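Local coordinates for MHC class I protein (Ginglymostoma cirratum, PDB 6LUP), which probably presents short peptides at the cell surface for recognition by T cells, holding them in a groove between two helices above a beta sheet, at residues A[46-51]-A[167-172]; A[73-78]-A[90-95]; A[109-114]-A[121-126]. All blocks are in the same frame, centred on the assembly; numbering follows the deposited sequence.

Contact 1 (A[46-51]-A[167-172]); sequences QRWVKE and QKYLKN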
loop_
_atom_site.group_PDB
_atom_site.type_symbol
_atom_site.label_atom_id
_atom_site.label_comp_id
_atom_site.label_asym_id
_atom_site.label_seq_id
_atom_site.Cartn_x
_atom_site.Cartn_y
_atom_site.Cartn_z
ATOM N N GLN A 46 3.586 -7.979 12.378
ATOM C CA GLN A 46 3.751 -7.093 13.515
ATOM C C GLN A 46 3.943 -7.900 14.781
ATOM O O GLN A 46 3.377 -8.985 14.949
ATOM C CB GLN A 46 2.543 -6.179 13.691
ATOM C CG GLN A 46 2.461 -5.053 12.680
ATOM C CD GLN A 46 3.625 -4.085 12.763
ATOM O OE1 GLN A 46 4.126 -3.780 13.846
ATOM N NE2 GLN A 46 4.049 -3.583 11.611
ATOM N N ARG A 47 4.735 -7.340 15.680
ATOM C CA ARG A 47 5.056 -8.003 16.918
ATOM C C ARG A 47 3.878 -8.004 17.885
ATOM O O ARG A 47 3.615 -9.012 18.536
ATOM C CB ARG A 47 6.277 -7.351 17.550
ATOM C CG ARG A 47 6.716 -8.030 18.826
ATOM C CD ARG A 47 8.163 -7.734 19.119
ATOM N NE ARG A 47 8.361 -7.641 20.557
ATOM C CZ ARG A 47 8.275 -6.509 21.254
ATOM N NH1 ARG A 47 8.001 -5.356 20.645
ATOM N NH2 ARG A 47 8.472 -6.532 22.569
ATOM N N TRP A 48 3.169 -6.880 17.969
ATOM C CA TRP A 48 2.036 -6.770 18.887
ATOM C C TRP A 48 0.981 -7.855 18.655
ATOM O O TRP A 48 0.469 -8.441 19.614
ATOM C CB TRP A 48 1.422 -5.361 18.878
ATOM C CG TRP A 48 0.771 -4.941 17.591
ATOM C CD1 TRP A 48 1.320 -4.166 16.618
ATOM C CD2 TRP A 48 -0.561 -5.254 17.152
ATOM N NE1 TRP A 48 0.424 -3.981 15.597
ATOM C CE2 TRP A 48 -0.740 -4.638 15.896
ATOM C CE3 TRP A 48 -1.619 -5.996 17.696
ATOM C CZ2 TRP A 48 -1.930 -4.743 15.171
ATOM C CZ3 TRP A 48 -2.799 -6.103 16.972
ATOM C CH2 TRP A 48 -2.944 -5.474 15.723
ATOM N N VAL A 49 0.687 -8.140 17.387
ATOM C CA VAL A 49 -0.279 -9.182 17.047
ATOM C C VAL A 49 0.310 -10.575 17.292
ATOM O O VAL A 49 -0.418 -11.503 17.663
ATOM C CB VAL A 49 -0.838 -9.027 15.606
ATOM C CG1 VAL A 49 0.203 -9.395 14.556
ATOM C CG2 VAL A 49 -2.105 -9.857 15.425
ATOM N N LYS A 50 1.620 -10.711 17.107
ATOM C CA LYS A 50 2.302 -11.974 17.374
ATOM C C LYS A 50 2.223 -12.322 18.863
ATOM O O LYS A 50 1.963 -13.469 19.219
ATOM C CB LYS A 50 3.758 -11.912 16.913
ATOM C CG LYS A 50 4.485 -13.250 16.938
ATOM C CD LYS A 50 5.960 -13.067 17.257
ATOM C CE LYS A 50 6.801 -12.747 16.028
ATOM N NZ LYS A 50 7.504 -13.955 15.505
ATOM N N GLU A 51 2.436 -11.317 19.711
ATOM C CA GLU A 51 2.405 -11.472 21.162
ATOM C C GLU A 51 1.003 -11.728 21.696
ATOM O O GLU A 51 0.829 -12.507 22.634
ATOM C CB GLU A 51 2.952 -10.215 21.839
ATOM C CG GLU A 51 4.466 -10.099 21.849
ATOM C CD GLU A 51 4.949 -8.704 22.218
ATOM O OE1 GLU A 51 6.144 -8.553 22.572
ATOM O OE2 GLU A 51 4.141 -7.748 22.153
ATOM N N GLN A 167 -11.382 -3.169 17.297
ATOM C CA GLN A 167 -11.318 -2.610 18.646
ATOM C C GLN A 167 -10.337 -3.350 19.553
ATOM O O GLN A 167 -9.681 -2.736 20.398
ATOM C CB GLN A 167 -12.711 -2.552 19.271
ATOM C CG GLN A 167 -13.455 -1.280 18.899
ATOM C CD GLN A 167 -14.945 -1.359 19.154
ATOM O OE1 GLN A 167 -15.476 -2.411 19.511
ATOM N NE2 GLN A 167 -15.632 -0.236 18.967
ATOM N N LYS A 168 -10.234 -4.661 19.358
ATOM C CA LYS A 168 -9.283 -5.474 20.097
ATOM C C LYS A 168 -7.867 -5.146 19.645
ATOM O O LYS A 168 -6.970 -4.972 20.469
ATOM C CB LYS A 168 -9.578 -6.961 19.896
ATOM C CG LYS A 168 -8.712 -7.883 20.740
ATOM C CD LYS A 168 -8.752 -9.310 20.225
ATOM C CE LYS A 168 -8.023 -10.240 21.175
ATOM N NZ LYS A 168 -7.987 -11.627 20.646
ATOM N N TYR A 169 -7.679 -5.054 18.331
ATOM C CA TYR A 169 -6.384 -4.707 17.753
ATOM C C TYR A 169 -5.887 -3.349 18.237
ATOM O O TYR A 169 -4.716 -3.203 18.582
ATOM C CB TYR A 169 -6.444 -4.726 16.223
ATOM C CG TYR A 169 -6.713 -6.087 15.609
ATOM C CD1 TYR A 169 -6.274 -7.260 16.225
ATOM C CD2 TYR A 169 -7.377 -6.194 14.388
ATOM C CE1 TYR A 169 -6.513 -8.500 15.655
ATOM C CE2 TYR A 169 -7.617 -7.429 13.806
ATOM C CZ TYR A 169 -7.185 -8.577 14.440
ATOM O OH TYR A 169 -7.424 -9.801 13.861
ATOM N N LEU A 170 -6.785 -2.367 18.271
ATOM C CA LEU A 170 -6.449 -1.025 18.752
ATOM C C LEU A 170 -5.996 -1.007 20.212
ATOM O O LEU A 170 -5.137 -0.213 20.585
ATOM C CB LEU A 170 -7.618 -0.058 18.540
ATOM C CG LEU A 170 -7.916 0.334 17.088
ATOM C CD1 LEU A 170 -9.293 0.966 16.979
ATOM C CD2 LEU A 170 -6.858 1.264 16.515
ATOM N N LYS A 171 -6.566 -1.884 21.035
ATOM C CA LYS A 171 -6.105 -2.041 22.408
ATOM C C LYS A 171 -4.744 -2.744 22.455
ATOM O O LYS A 171 -3.800 -2.230 23.052
ATOM C CB LYS A 171 -7.150 -2.786 23.247
ATOM C CG LYS A 171 -6.671 -3.234 24.621
ATOM C CD LYS A 171 -7.472 -4.440 25.101
ATOM C CE LYS A 171 -6.698 -5.272 26.117
ATOM N NZ LYS A 171 -7.287 -6.634 26.277
ATOM N N ASN A 172 -4.642 -3.906 21.811
ATOM C CA ASN A 172 -3.420 -4.719 21.854
ATOM C C ASN A 172 -2.221 -4.137 21.105
ATOM O O ASN A 172 -1.077 -4.432 21.445
ATOM C CB ASN A 172 -3.698 -6.143 21.365
ATOM C CG ASN A 172 -4.470 -6.974 22.377
ATOM O OD1 ASN A 172 -5.191 -7.901 22.008
ATOM N ND2 ASN A 172 -4.321 -6.652 23.659
#

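Contact 2 (A[73-78]-A[90-95]); sequences KANIDI and HTYQLM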
loop_
_atom_site.group_PDB
_atom_site.type_symbol
_atom_site.label_atom_id
_atom_site.label_comp_id
_atom_site.label_asym_id
_atom_site.label_seq_id
_atom_site.Cartn_x
_atom_site.Cartn_y
_atom_site.Cartn_z
ATOM N N LYS A 73 -8.464 -18.640 -7.712
ATOM C CA LYS A 73 -7.914 -19.328 -8.872
ATOM C C LYS A 73 -9.041 -19.842 -9.767
ATOM O O LYS A 73 -9.019 -19.626 -10.978
ATOM C CB LYS A 73 -6.956 -20.456 -8.478
ATOM C CG LYS A 73 -6.155 -20.982 -9.665
ATOM C CD LYS A 73 -4.827 -21.605 -9.260
ATOM C CE LYS A 73 -4.860 -23.124 -9.309
ATOM N NZ LYS A 73 -3.480 -23.687 -9.371
ATOM N N ALA A 74 -10.033 -20.498 -9.164
ATOM C CA ALA A 74 -11.218 -20.945 -9.896
ATOM C C ALA A 74 -11.863 -19.770 -10.629
ATOM O O ALA A 74 -12.283 -19.900 -11.782
ATOM C CB ALA A 74 -12.212 -21.599 -8.955
ATOM N N ASN A 75 -11.914 -18.623 -9.953
ATOM C CA ASN A 75 -12.468 -17.402 -10.525
ATOM C C ASN A 75 -11.799 -16.997 -11.836
ATOM O O ASN A 75 -12.492 -16.671 -12.799
ATOM C CB ASN A 75 -12.413 -16.247 -9.517
ATOM C CG ASN A 75 -13.472 -16.354 -8.431
ATOM O OD1 ASN A 75 -13.638 -15.434 -7.628
ATOM N ND2 ASN A 75 -14.198 -17.468 -8.402
ATOM N N ILE A 76 -10.466 -17.033 -11.887
ATOM C CA ILE A 76 -9.751 -16.583 -13.089
ATOM C C ILE A 76 -10.130 -17.414 -14.314
ATOM O O ILE A 76 -10.242 -16.873 -15.412
ATOM C CB ILE A 76 -8.208 -16.483 -12.915
ATOM C CG1 ILE A 76 -7.550 -17.868 -12.863
ATOM C CG2 ILE A 76 -7.852 -15.639 -11.695
ATOM C CD1 ILE A 76 -6.056 -17.870 -13.128
ATOM N N ASP A 77 -10.355 -18.712 -14.112
ATOM C CA ASP A 77 -10.810 -19.588 -15.191
ATOM C C ASP A 77 -12.265 -19.325 -15.556
ATOM O O ASP A 77 -12.618 -19.329 -16.732
ATOM C CB ASP A 77 -10.618 -21.065 -14.834
ATOM C CG ASP A 77 -9.159 -21.485 -14.848
ATOM O OD1 ASP A 77 -8.479 -21.316 -13.810
ATOM O OD2 ASP A 77 -8.694 -21.993 -15.894
ATOM N N ILE A 78 -13.101 -19.094 -14.547
ATOM C CA ILE A 78 -14.520 -18.807 -14.766
ATOM C C ILE A 78 -14.709 -17.531 -15.590
ATOM O O ILE A 78 -15.470 -17.518 -16.562
ATOM C CB ILE A 78 -15.309 -18.725 -13.435
ATOM C CG1 ILE A 78 -15.364 -20.100 -12.760
ATOM C CG2 ILE A 78 -16.725 -18.208 -13.670
ATOM C CD1 ILE A 78 -15.791 -20.068 -11.308
ATOM N N HIS A 90 -3.543 -12.989 -16.011
ATOM C CA HIS A 90 -4.794 -12.497 -15.426
ATOM C C HIS A 90 -4.798 -12.411 -13.897
ATOM O O HIS A 90 -4.011 -13.074 -13.222
ATOM C CB HIS A 90 -5.977 -13.324 -15.932
ATOM C CG HIS A 90 -6.155 -13.255 -17.415
ATOM N ND1 HIS A 90 -6.585 -12.116 -18.060
ATOM C CD2 HIS A 90 -5.938 -14.178 -18.383
ATOM C CE1 HIS A 90 -6.637 -12.341 -19.361
ATOM N NE2 HIS A 90 -6.249 -13.585 -19.584
ATOM N N THR A 91 -5.704 -11.588 -13.374
ATOM C CA THR A 91 -5.736 -11.238 -11.958
ATOM C C THR A 91 -7.159 -11.219 -11.406
ATOM O O THR A 91 -8.102 -10.817 -12.095
ATOM C CB THR A 91 -5.096 -9.849 -11.734
ATOM O OG1 THR A 91 -3.728 -9.885 -12.151
ATOM C CG2 THR A 91 -5.136 -9.440 -10.276
ATOM N N TYR A 92 -7.304 -11.667 -10.164
ATOM C CA TYR A 92 -8.500 -11.386 -9.388
ATOM C C TYR A 92 -8.110 -10.635 -8.117
ATOM O O TYR A 92 -7.054 -10.892 -7.533
ATOM C CB TYR A 92 -9.255 -12.669 -9.044
ATOM C CG TYR A 92 -10.699 -12.434 -8.644
ATOM C CD1 TYR A 92 -11.716 -12.416 -9.599
ATOM C CD2 TYR A 92 -11.048 -12.221 -7.314
ATOM C CE1 TYR A 92 -13.037 -12.199 -9.240
ATOM C CE2 TYR A 92 -12.365 -12.001 -6.944
ATOM C CZ TYR A 92 -13.357 -11.994 -7.909
ATOM O OH TYR A 92 -14.668 -11.779 -7.541
ATOM N N GLN A 93 -8.957 -9.699 -7.700
ATOM C CA GLN A 93 -8.695 -8.913 -6.501
ATOM C C GLN A 93 -9.929 -8.779 -5.625
ATOM O O GLN A 93 -11.047 -8.674 -6.131
ATOM C CB GLN A 93 -8.166 -7.529 -6.871
ATOM C CG GLN A 93 -6.748 -7.536 -7.410
ATOM C CD GLN A 93 -6.391 -6.242 -8.105
ATOM O OE1 GLN A 93 -6.806 -5.993 -9.238
ATOM N NE2 GLN A 93 -5.613 -5.409 -7.430
ATOM N N LEU A 94 -9.712 -8.787 -4.313
ATOM C CA LEU A 94 -10.779 -8.571 -3.347
ATOM C C LEU A 94 -10.324 -7.567 -2.302
ATOM O O LEU A 94 -9.234 -7.687 -1.753
ATOM C CB LEU A 94 -11.168 -9.882 -2.663
ATOM C CG LEU A 94 -12.528 -10.020 -1.972
ATOM C CD1 LEU A 94 -12.573 -11.335 -1.217
ATOM C CD2 LEU A 94 -12.846 -8.887 -1.017
ATOM N N MET A 95 -11.171 -6.581 -2.038
ATOM C CA MET A 95 -10.964 -5.619 -0.970
ATOM C C MET A 95 -12.147 -5.688 -0.037
ATOM O O MET A 95 -13.284 -5.504 -0.474
ATOM C CB MET A 95 -10.962 -4.207 -1.537
ATOM C CG MET A 95 -9.608 -3.614 -1.825
ATOM S SD MET A 95 -9.804 -2.036 -2.687
ATOM C CE MET A 95 -10.375 -0.981 -1.350
#

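Contact 3 (A[109-114]-A[121-126]); sequences GFVQHA and ISLDKD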
loop_
_atom_site.group_PDB
_atom_site.type_symbol
_atom_site.label_atom_id
_atom_site.label_comp_id
_atom_site.label_asym_id
_atom_site.label_seq_id
_atom_site.Cartn_x
_atom_site.Cartn_y
_atom_site.Cartn_z
ATOM N N GLY A 109 -18.435 0.059 6.007
ATOM C CA GLY A 109 -17.868 -1.213 5.596
ATOM C C GLY A 109 -17.984 -1.361 4.097
ATOM O O GLY A 109 -18.802 -0.695 3.463
ATOM N N PHE A 110 -17.159 -2.236 3.530
ATOM C CA PHE A 110 -17.112 -2.429 2.088
ATOM C C PHE A 110 -16.577 -3.803 1.735
ATOM O O PHE A 110 -15.770 -4.376 2.467
ATOM C CB PHE A 110 -16.236 -1.356 1.424
ATOM C CG PHE A 110 -14.771 -1.457 1.776
ATOM C CD1 PHE A 110 -14.264 -0.813 2.906
ATOM C CD2 PHE A 110 -13.894 -2.197 0.978
ATOM C CE1 PHE A 110 -12.918 -0.908 3.229
ATOM C CE2 PHE A 110 -12.548 -2.297 1.302
ATOM C CZ PHE A 110 -12.059 -1.652 2.428
ATOM N N VAL A 111 -17.037 -4.318 0.602
ATOM C CA VAL A 111 -16.434 -5.482 -0.030
ATOM C C VAL A 111 -16.510 -5.269 -1.543
ATOM O O VAL A 111 -17.592 -5.090 -2.104
ATOM C CB VAL A 111 -17.047 -6.830 0.450
ATOM C CG1 VAL A 111 -18.560 -6.862 0.292
ATOM C CG2 VAL A 111 -16.400 -8.011 -0.260
ATOM N N GLN A 112 -15.341 -5.250 -2.177
ATOM C CA GLN A 112 -15.211 -4.933 -3.597
ATOM C C GLN A 112 -14.357 -5.984 -4.285
ATOM O O GLN A 112 -13.299 -6.362 -3.781
ATOM C CB GLN A 112 -14.564 -3.558 -3.784
ATOM C CG GLN A 112 -15.380 -2.390 -3.257
ATOM C CD GLN A 112 -14.534 -1.162 -2.980
ATOM O OE1 GLN A 112 -14.668 -0.531 -1.931
ATOM N NE2 GLN A 112 -13.650 -0.817 -3.916
ATOM N N HIS A 113 -14.827 -6.447 -5.438
ATOM C CA HIS A 113 -14.112 -7.443 -6.223
ATOM C C HIS A 113 -13.702 -6.853 -7.569
ATOM O O HIS A 113 -14.422 -6.028 -8.145
ATOM C CB HIS A 113 -14.985 -8.674 -6.460
ATOM C CG HIS A 113 -15.502 -9.314 -5.210
ATOM N ND1 HIS A 113 -15.261 -10.634 -4.899
ATOM C CD2 HIS A 113 -16.264 -8.825 -4.201
ATOM C CE1 HIS A 113 -15.846 -10.929 -3.751
ATOM N NE2 HIS A 113 -16.460 -9.848 -3.307
ATOM N N ALA A 114 -12.541 -7.277 -8.062
ATOM C CA ALA A 114 -12.058 -6.833 -9.363
ATOM C C ALA A 114 -11.455 -7.958 -10.182
ATOM O O ALA A 114 -10.771 -8.842 -9.657
ATOM C CB ALA A 114 -11.052 -5.710 -9.218
ATOM N N ILE A 121 -17.546 -6.610 -9.162
ATOM C CA ILE A 121 -18.762 -6.656 -8.361
ATOM C C ILE A 121 -18.476 -6.098 -6.965
ATOM O O ILE A 121 -17.355 -6.204 -6.464
ATOM C CB ILE A 121 -19.341 -8.097 -8.312
ATOM C CG1 ILE A 121 -20.833 -8.083 -7.957
ATOM C CG2 ILE A 121 -18.530 -9.002 -7.389
ATOM C CD1 ILE A 121 -21.534 -9.407 -8.188
ATOM N N SER A 122 -19.481 -5.479 -6.353
ATOM C CA SER A 122 -19.350 -4.960 -4.991
ATOM C C SER A 122 -20.709 -4.893 -4.301
ATOM O O SER A 122 -21.746 -4.907 -4.965
ATOM C CB SER A 122 -18.662 -3.589 -4.983
ATOM O OG SER A 122 -19.351 -2.652 -5.790
ATOM N N LEU A 123 -20.704 -4.822 -2.971
ATOM C CA LEU A 123 -21.950 -4.822 -2.213
ATOM C C LEU A 123 -22.402 -3.435 -1.771
ATOM O O LEU A 123 -21.648 -2.700 -1.135
ATOM C CB LEU A 123 -21.846 -5.746 -0.990
ATOM C CG LEU A 123 -22.950 -5.663 0.077
ATOM C CD1 LEU A 123 -24.254 -6.286 -0.407
ATOM C CD2 LEU A 123 -22.504 -6.311 1.379
ATOM N N ASP A 124 -23.644 -3.094 -2.109
ATOM C CA ASP A 124 -24.322 -1.971 -1.484
ATOM C C ASP A 124 -24.891 -2.473 -0.161
ATOM O O ASP A 124 -25.854 -3.237 -0.142
ATOM C CB ASP A 124 -25.436 -1.430 -2.387
ATOM C CG ASP A 124 -26.103 -0.176 -1.827
ATOM O OD1 ASP A 124 -26.222 -0.039 -0.587
ATOM O OD2 ASP A 124 -26.523 0.675 -2.639
ATOM N N LYS A 125 -24.279 -2.043 0.939
ATOM C CA LYS A 125 -24.640 -2.518 2.272
ATOM C C LYS A 125 -26.008 -1.996 2.715
ATOM O O LYS A 125 -26.738 -2.687 3.426
ATOM C CB LYS A 125 -23.553 -2.121 3.281
ATOM C CG LYS A 125 -23.547 -2.930 4.574
ATOM C CD LYS A 125 -22.464 -2.459 5.542
ATOM C CE LYS A 125 -22.819 -1.128 6.198
ATOM N NZ LYS A 125 -21.879 -0.755 7.295
ATOM N N ASP A 126 -26.352 -0.782 2.288
ATOM C CA ASP A 126 -27.617 -0.148 2.681
ATOM C C ASP A 126 -28.824 -0.788 2.004
ATOM O O ASP A 126 -29.811 -1.106 2.667
ATOM C CB ASP A 126 -27.579 1.363 2.418
ATOM C CG ASP A 126 -26.455 2.064 3.175
ATOM O OD1 ASP A 126 -25.831 1.430 4.063
ATOM O OD2 ASP A 126 -26.192 3.252 2.879
HETATM O O HOH W 1 -18.871 -2.393 -0.720
#

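Contact 1 (A[46-51]-A[167-172])
Trp48, in the first turn of helix 47-52, meets the C-terminal turn of helix 148-172, where the nearest CA atoms, of Trp48 and Asn172, are 6.5 Å apart. The contact closes one end of the MHC class I peptide-binding platform, joining a short alpha 1 helix to the long alpha 2 helix. Trp48 suits the junction because its flat, wide indole is long enough to reach from one helix to the other. With CG between the backbone N and the carbonyl carbon (chi1 66°), the ring reaches across so that its outer benzo corner does the touching: CH2 lies 3.6 Å from Tyr169 CB, and CZ3 is 3.7 Å from Tyr169 CD1, which sits in the indole plane at its edge. The six-membered ring and the tyrosine ring are oblique, their planes at 62°, while Tyr169 O lies over one indole face. A tyrosine serves here because its ring packs on the indole while its hydroxyl works elsewhere: Tyr169 OH hydrogen-bonds to Tyr57 OH and to the backbone of the bound peptide, much as tyrosines clustered at one end of the groove do in other class I molecules. At the helix terminus, Asn172 O rests against the indole stem, 3.7 Å from Trp48 CB.

Contact 2 (A[73-78]-A[90-95])
Asn75 lies over one face of the Tyr92 ring, and it shares the contact with Ile76, both set against Tyr92. Its OD1 stands above the ring near the hydroxyl-bearing carbon, 3.5 Å from Tyr92 CZ, with the amide and ring planes 66° apart. Asn75 CB makes a CH-pi contact over the face, 4.2 Å from the centroid of the Tyr92 ring; asparagine is short enough to lie on that face. The next residue, Ile76, adds an apolar branch, CG2 to Tyr92 CB at 4.2 Å, a greasy patch at the root of the tyrosine. Asn75 OD1 is buried here with no hydrogen-bond partner in the model, so the ring covers this oxygen without satisfying it.

Tyr92 places its CG anti to the backbone N (chi1 -161°), which lifts the ring from the sheet toward the helix. Tyrosine suits the site by offering the helix a flat face while its hydroxyl hydrogen-bonds to His113 ND1; Trp71 meets its ring roughly perpendicularly. Asn75 and Tyr92 each touch apolar side-chain atoms of the bound peptide, consistent with a place in the wall and floor of the groove. Helix 55-82 thus lies on strand 91-100, segment axes 8.1 Å apart at 126°, with strands 3-12 and 108-115 flanking that strand in the sheet.

Contact 3 (A[109-114]-A[121-126])
Val111, His113, Ile121 and Leu123 carry the backbone ladder of the beta hairpin formed by strands 108-115 and 118-124, an antiparallel part of the class I groove floor. His113 N donates to Ile121 O at 2.7 Å. The return bond, Ile121 N to His113 O, is weak at 3.3 Å, and Leu123 N donates to Val111 O at 3.2 Å. Next to the hydrogen-bonded pair His113 and Ile121, Gln112 and Ser122 form a non-hydrogen-bonded pair, where Ser122 CA also makes a CA-H...O contact with Val111 O. At Val111 and Leu123 a water takes the place of the second direct bond, accepting from Val111 N and donating to Leu123 O.

Side-chain carbon contacts line one face of the hairpin. His113 and Ile121 run side by side, Ile121 CG2 lying 3.7 Å from both CB and CG of His113, and Val111 CG1 meets Leu123 CB at 3.7 Å; beta-branched Val111 and Ile121 suit extended backbone. On the other face, small Ser122 lets Gln112 CG lie 3.9 Å from Ser122 CB, while Gln112 also packs on an aromatic side chain of the second protein.

Around the hairpin, strand 91-100 borders strand 108-115 and strand 129-131 borders strand 118-124. Helix 135-146 covers the His113 and Ile121 face, with Trp144 edge-to-face on the His113 ring.

All three contacts belong to the peptide-binding platform of the alpha 1 and alpha 2 domains. Contact 1 spans the longest chain interval, and contacts 2 and 3 follow one another within the loop it closes. It sits at a distance, its centre 31 Å from that of contact 2 and 27 Å from that of contact 3, so it lies in a separate part of the platform. Contacts 2 and 3, with centres 16 Å apart, touch directly through neighbouring strands 91-100 and 108-115, where Gln93 N and Ala114 O are probably hydrogen-bonded. Contact 1 joins helix 47-52 to the end of helix 148-172, contact 2 sets helix 55-82 on the sheet, and contact 3 pairs two strands of the floor.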